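Local coordinates for xylanase and alpha-amylase inhibitor protein (Scadoxus multiflorus, PDB 3MU7) that probably inhibits both xylanases and alpha-amylases, using a TIM-barrel scaffold of the glycosyl hydrolase family 18 type, at residues A93-A105 with S110-D122. Numbering follows the deposited sequence.
Sequences AVYLHKNFLLPPA and SRPFGNAVLDGID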
loop_
_atom_site.group_PDB
_atom_site.type_symbol
_atom_site.label_atom_id
_atom_site.label_comp_id
_atom_site.label_asym_id
_atom_site.label_seq_id
_atom_site.Cartn_x
_atom_site.Cartn_y
_atom_site.Cartn_z
ATOM N N ALA A 93 16.368 -4.948 3.877
ATOM C CA ALA A 93 16.602 -4.329 2.574
ATOM C C ALA A 93 17.177 -5.322 1.568
ATOM O O ALA A 93 16.694 -5.430 0.444
ATOM C CB ALA A 93 17.507 -3.118 2.700
ATOM N N VAL A 94 18.202 -6.061 1.984
ATOM C CA VAL A 94 18.848 -7.033 1.101
ATOM C C VAL A 94 17.891 -8.172 0.749
ATOM O O VAL A 94 17.793 -8.577 -0.410
ATOM C CB VAL A 94 20.161 -7.564 1.720
ATOM C CG1 VAL A 94 20.722 -8.751 0.937
ATOM C CG2 VAL A 94 21.193 -6.441 1.788
ATOM N N TYR A 95 17.169 -8.665 1.750
ATOM C CA TYR A 95 16.192 -9.730 1.528
ATOM C C TYR A 95 15.146 -9.317 0.492
ATOM O O TYR A 95 14.855 -10.071 -0.439
ATOM C CB TYR A 95 15.527 -10.093 2.855
ATOM C CG TYR A 95 14.321 -10.996 2.739
ATOM C CD1 TYR A 95 14.469 -12.381 2.594
ATOM C CD2 TYR A 95 13.027 -10.475 2.780
ATOM C CE1 TYR A 95 13.354 -13.214 2.483
ATOM C CE2 TYR A 95 11.921 -11.303 2.679
ATOM C CZ TYR A 95 12.092 -12.659 2.529
ATOM O OH TYR A 95 10.979 -13.456 2.429
ATOM N N LEU A 96 14.583 -8.120 0.656
ATOM C CA LEU A 96 13.577 -7.624 -0.276
ATOM C C LEU A 96 14.145 -7.444 -1.671
ATOM O O LEU A 96 13.518 -7.816 -2.661
ATOM C CB LEU A 96 12.988 -6.308 0.215
ATOM C CG LEU A 96 12.153 -6.388 1.491
ATOM C CD1 LEU A 96 11.837 -4.973 1.972
ATOM C CD2 LEU A 96 10.871 -7.212 1.300
ATOM N N HIS A 97 15.337 -6.881 -1.741
ATOM C CA HIS A 97 15.977 -6.626 -3.025
ATOM C C HIS A 97 16.281 -7.890 -3.798
ATOM O O HIS A 97 15.914 -7.990 -4.958
ATOM C CB HIS A 97 17.250 -5.814 -2.795
ATOM C CG HIS A 97 17.804 -5.210 -4.041
ATOM N ND1 HIS A 97 19.137 -5.261 -4.320
ATOM C CD2 HIS A 97 17.231 -4.489 -5.022
ATOM C CE1 HIS A 97 19.356 -4.628 -5.445
ATOM N NE2 HIS A 97 18.221 -4.186 -5.918
ATOM N N LYS A 98 16.926 -8.820 -3.132
ATOM C CA LYS A 98 17.338 -10.058 -3.789
ATOM C C LYS A 98 16.156 -10.932 -4.182
ATOM O O LYS A 98 16.170 -11.566 -5.236
ATOM C CB LYS A 98 18.279 -10.858 -2.889
ATOM C CG LYS A 98 19.667 -10.258 -2.747
ATOM C CD LYS A 98 20.584 -11.205 -1.990
ATOM C CE LYS A 98 22.023 -10.717 -1.991
ATOM N NZ LYS A 98 22.945 -11.707 -1.364
ATOM N N ASN A 99 15.130 -10.974 -3.339
ATOM C CA ASN A 99 14.044 -11.930 -3.537
ATOM C C ASN A 99 12.846 -11.433 -4.326
ATOM O O ASN A 99 12.130 -12.246 -4.918
ATOM C CB ASN A 99 13.593 -12.501 -2.205
ATOM C CG ASN A 99 14.570 -13.502 -1.664
ATOM O OD1 ASN A 99 14.690 -14.603 -2.198
ATOM N ND2 ASN A 99 15.289 -13.131 -0.609
ATOM N N PHE A 100 12.630 -10.120 -4.340
ATOM C CA PHE A 100 11.424 -9.543 -4.931
ATOM C C PHE A 100 11.698 -8.471 -5.971
ATOM O O PHE A 100 10.864 -8.254 -6.841
ATOM C CB PHE A 100 10.507 -8.955 -3.846
ATOM C CG PHE A 100 10.018 -9.961 -2.839
ATOM C CD1 PHE A 100 8.920 -10.777 -3.113
ATOM C CD2 PHE A 100 10.645 -10.080 -1.602
ATOM C CE1 PHE A 100 8.467 -11.706 -2.169
ATOM C CE2 PHE A 100 10.200 -10.998 -0.660
ATOM C CZ PHE A 100 9.109 -11.811 -0.942
ATOM N N LEU A 101 12.831 -7.781 -5.884
ATOM C CA LEU A 101 13.040 -6.596 -6.720
ATOM C C LEU A 101 14.043 -6.791 -7.845
ATOM O O LEU A 101 14.220 -5.911 -8.689
ATOM C CB LEU A 101 13.413 -5.396 -5.847
ATOM C CG LEU A 101 12.381 -5.027 -4.772
ATOM C CD1 LEU A 101 12.947 -3.993 -3.817
ATOM C CD2 LEU A 101 11.073 -4.527 -5.391
ATOM N N LEU A 102 14.686 -7.953 -7.844
ATOM C CA LEU A 102 15.640 -8.335 -8.874
ATOM C C LEU A 102 15.234 -9.684 -9.445
ATOM O O LEU A 102 14.575 -10.463 -8.761
ATOM C CB LEU A 102 17.041 -8.460 -8.274
ATOM C CG LEU A 102 17.753 -7.194 -7.806
ATOM C CD1 LEU A 102 19.026 -7.592 -7.081
ATOM C CD2 LEU A 102 18.067 -6.270 -8.973
ATOM N N PRO A 103 15.646 -9.977 -10.699
ATOM C CA PRO A 103 15.508 -11.336 -11.225
ATOM C C PRO A 103 16.320 -12.314 -10.373
ATOM O O PRO A 103 17.254 -11.887 -9.684
ATOM C CB PRO A 103 16.117 -11.234 -12.632
ATOM C CG PRO A 103 16.096 -9.796 -12.966
ATOM C CD PRO A 103 16.276 -9.071 -11.676
ATOM N N PRO A 104 15.983 -13.617 -10.412
ATOM C CA PRO A 104 16.749 -14.571 -9.609
ATOM C C PRO A 104 18.222 -14.585 -9.985
ATOM O O PRO A 104 18.571 -14.384 -11.152
ATOM C CB PRO A 104 16.111 -15.922 -9.954
ATOM C CG PRO A 104 15.427 -15.700 -11.251
ATOM C CD PRO A 104 14.928 -14.296 -11.184
ATOM N N ALA A 105 19.062 -14.798 -8.982
ATOM C CA ALA A 105 20.499 -14.927 -9.158
ATOM C C ALA A 105 20.993 -16.038 -8.236
ATOM O O ALA A 105 20.668 -16.057 -7.044
ATOM C CB ALA A 105 21.194 -13.614 -8.841
ATOM N N SER A 110 15.360 -17.547 -1.522
ATOM C CA SER A 110 14.090 -18.223 -1.235
ATOM C C SER A 110 13.006 -17.959 -2.325
ATOM O O SER A 110 12.139 -18.810 -2.538
ATOM C CB SER A 110 13.579 -17.868 0.163
ATOM O OG SER A 110 13.324 -16.480 0.269
ATOM N N ARG A 111 13.092 -16.793 -3.022
ATOM C CA ARG A 111 12.116 -16.449 -4.058
ATOM C C ARG A 111 10.654 -16.826 -3.670
ATOM O O ARG A 111 10.028 -17.668 -4.308
ATOM C CB ARG A 111 12.445 -17.108 -5.406
ATOM C CG ARG A 111 13.891 -16.987 -5.870
ATOM C CD ARG A 111 14.305 -15.540 -6.138
ATOM N NE ARG A 111 13.457 -14.851 -7.126
ATOM C CZ ARG A 111 13.778 -13.675 -7.663
ATOM N NH1 ARG A 111 14.896 -13.061 -7.313
ATOM N NH2 ARG A 111 12.956 -13.121 -8.559
ATOM N N PRO A 112 10.141 -16.176 -2.644
ATOM C CA PRO A 112 8.761 -16.501 -2.251
ATOM C C PRO A 112 7.758 -16.487 -3.365
ATOM O O PRO A 112 6.870 -17.338 -3.400
ATOM C CB PRO A 112 8.547 -15.618 -1.031
ATOM C CG PRO A 112 9.893 -15.689 -0.374
ATOM C CD PRO A 112 10.924 -15.991 -1.409
ATOM N N PHE A 113 7.866 -15.515 -4.272
ATOM C CA PHE A 113 6.947 -15.418 -5.413
ATOM C C PHE A 113 7.621 -15.898 -6.698
ATOM O O PHE A 113 7.298 -15.436 -7.800
ATOM C CB PHE A 113 6.461 -13.976 -5.584
ATOM C CG PHE A 113 5.709 -13.394 -4.431
ATOM C CD1 PHE A 113 5.134 -14.213 -3.449
ATOM C CD2 PHE A 113 5.594 -12.012 -4.310
ATOM C CE1 PHE A 113 4.440 -13.636 -2.373
ATOM C CE2 PHE A 113 4.918 -11.438 -3.234
ATOM C CZ PHE A 113 4.332 -12.251 -2.263
ATOM N N GLY A 114 8.570 -16.823 -6.556
ATOM C CA GLY A 114 9.252 -17.352 -7.727
ATOM C C GLY A 114 10.049 -16.303 -8.477
ATOM O O GLY A 114 10.631 -15.408 -7.890
ATOM N N ASN A 115 10.064 -16.425 -9.799
ATOM C CA ASN A 115 10.855 -15.539 -10.648
ATOM C C ASN A 115 10.188 -14.216 -11.019
ATOM O O ASN A 115 10.718 -13.450 -11.815
ATOM C CB ASN A 115 11.330 -16.287 -11.898
ATOM C CG ASN A 115 12.274 -17.424 -11.563
ATOM O OD1 ASN A 115 12.837 -17.477 -10.467
ATOM N ND2 ASN A 115 12.455 -18.338 -12.504
ATOM N N ALA A 116 9.025 -13.947 -10.431
ATOM C CA ALA A 116 8.399 -12.635 -10.570
ATOM C C ALA A 116 9.308 -11.555 -9.995
ATOM O O ALA A 116 10.054 -11.798 -9.032
ATOM C CB ALA A 116 7.064 -12.616 -9.869
ATOM N N VAL A 117 9.261 -10.381 -10.611
ATOM C CA VAL A 117 9.981 -9.213 -10.128
ATOM C C VAL A 117 8.936 -8.140 -9.884
ATOM O O VAL A 117 8.246 -7.706 -10.806
ATOM C CB VAL A 117 11.043 -8.721 -11.137
ATOM C CG1 VAL A 117 11.721 -7.456 -10.624
ATOM C CG2 VAL A 117 12.082 -9.813 -11.399
ATOM N N LEU A 118 8.813 -7.728 -8.631
ATOM C CA LEU A 118 7.786 -6.775 -8.230
ATOM C C LEU A 118 8.135 -5.352 -8.621
ATOM O O LEU A 118 9.294 -5.030 -8.907
ATOM C CB LEU A 118 7.539 -6.860 -6.726
ATOM C CG LEU A 118 7.080 -8.210 -6.188
ATOM C CD1 LEU A 118 6.712 -8.048 -4.731
ATOM C CD2 LEU A 118 5.900 -8.761 -6.974
ATOM N N ASP A 119 7.117 -4.498 -8.622
ATOM C CA ASP A 119 7.272 -3.105 -8.992
ATOM C C ASP A 119 7.619 -2.180 -7.838
ATOM O O ASP A 119 7.810 -0.989 -8.052
ATOM C CB ASP A 119 6.021 -2.629 -9.710
ATOM C CG ASP A 119 5.767 -3.414 -10.967
ATOM O OD1 ASP A 119 6.574 -3.274 -11.911
ATOM O OD2 ASP A 119 4.799 -4.196 -10.994
ATOM N N GLY A 120 7.706 -2.715 -6.624
ATOM C CA GLY A 120 8.085 -1.892 -5.489
ATOM C C GLY A 120 7.657 -2.453 -4.158
ATOM O O GLY A 120 7.093 -3.555 -4.071
ATOM N N ILE A 121 7.936 -1.660 -3.125
ATOM C CA ILE A 121 7.688 -2.016 -1.734
ATOM C C ILE A 121 6.842 -0.944 -1.075
ATOM O O ILE A 121 7.134 0.249 -1.197
ATOM C CB ILE A 121 9.022 -2.164 -0.939
ATOM C CG1 ILE A 121 9.972 -3.190 -1.585
ATOM C CG2 ILE A 121 8.754 -2.463 0.542
ATOM C CD1 ILE A 121 9.433 -4.608 -1.651
ATOM N N ASP A 122 5.813 -1.393 -0.366
ATOM C CA ASP A 122 4.904 -0.524 0.369
ATOM C C ASP A 122 5.168 -0.642 1.869
ATOM O O ASP A 122 5.161 -1.742 2.422
ATOM C CB ASP A 122 3.468 -0.937 0.045
ATOM C CG ASP A 122 2.437 -0.177 0.838
ATOM O OD1 ASP A 122 2.343 1.057 0.665
ATOM O OD2 ASP A 122 1.698 -0.820 1.611
HETATM O O HOH W 1 11.717 -16.118 2.399
HETATM O O HOH W 2 10.003 -13.893 -5.423
HETATM O O HOH W 3 16.582 -15.534 0.589
HETATM O O HOH W 4 11.958 -4.242 -9.162
#
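The ring of F100 fills a hollow lined by P112, F113 and L118. Its CE1 edge points at the face of F113, with centroids 5.1 Å apart and planes at 72°, which defines an edge-to-face (T-shaped) pair. F100 CZ meets P112 CB at 3.8 Å, the two side chains crossing at about a right angle, while L118 lies alongside and brings CD1 against CD1 of the ring.

A second bump is L101. Its CB leaves the backbone away from 110-122, but with CG anti to the carbonyl carbon (chi1 -58°) the branched end swings back, laying CD1 on I121 CG1 and CD2 near G120 CA. The side chain of L96 extends this apolar patch to I121 CD1.

V117 spreads its two methyls over the backbone beyond, CG1 to L101 O at 3.5 Å and CG2 to P103 N. P104 CG sits against N115 OD1 at 3.2 Å.

R111 folds back to reach the backbone of L102, between N99 O and P104. Bends at chi2 and chi3 let NH1 and NH2 both grip L102 O, at 3.0 and 3.1 Å from that oxygen, which lies in the guanidinium plane. NE bonds G114 O, fixing the group's rotation; N99 O sits over the centre of one face and P104 covers the opposite one. NH1 also forms a salt bridge with E109.

N99 OD1 accepts R111 N at 2.8 Å, while N99 ND2 bonds back to Y95 O. F100 O receives L118 N at 2.8 Å, almost head-on to the carbonyl (C=O...N 175°). One water joins N99 O, F113 N and G114 O.

Helix 86-101 thus leads through a looped return into strand 120-125, which pairs in parallel with strand 69-76: the beta-alpha-beta crossover of a TIM barrel, as expected for a family 18 fold.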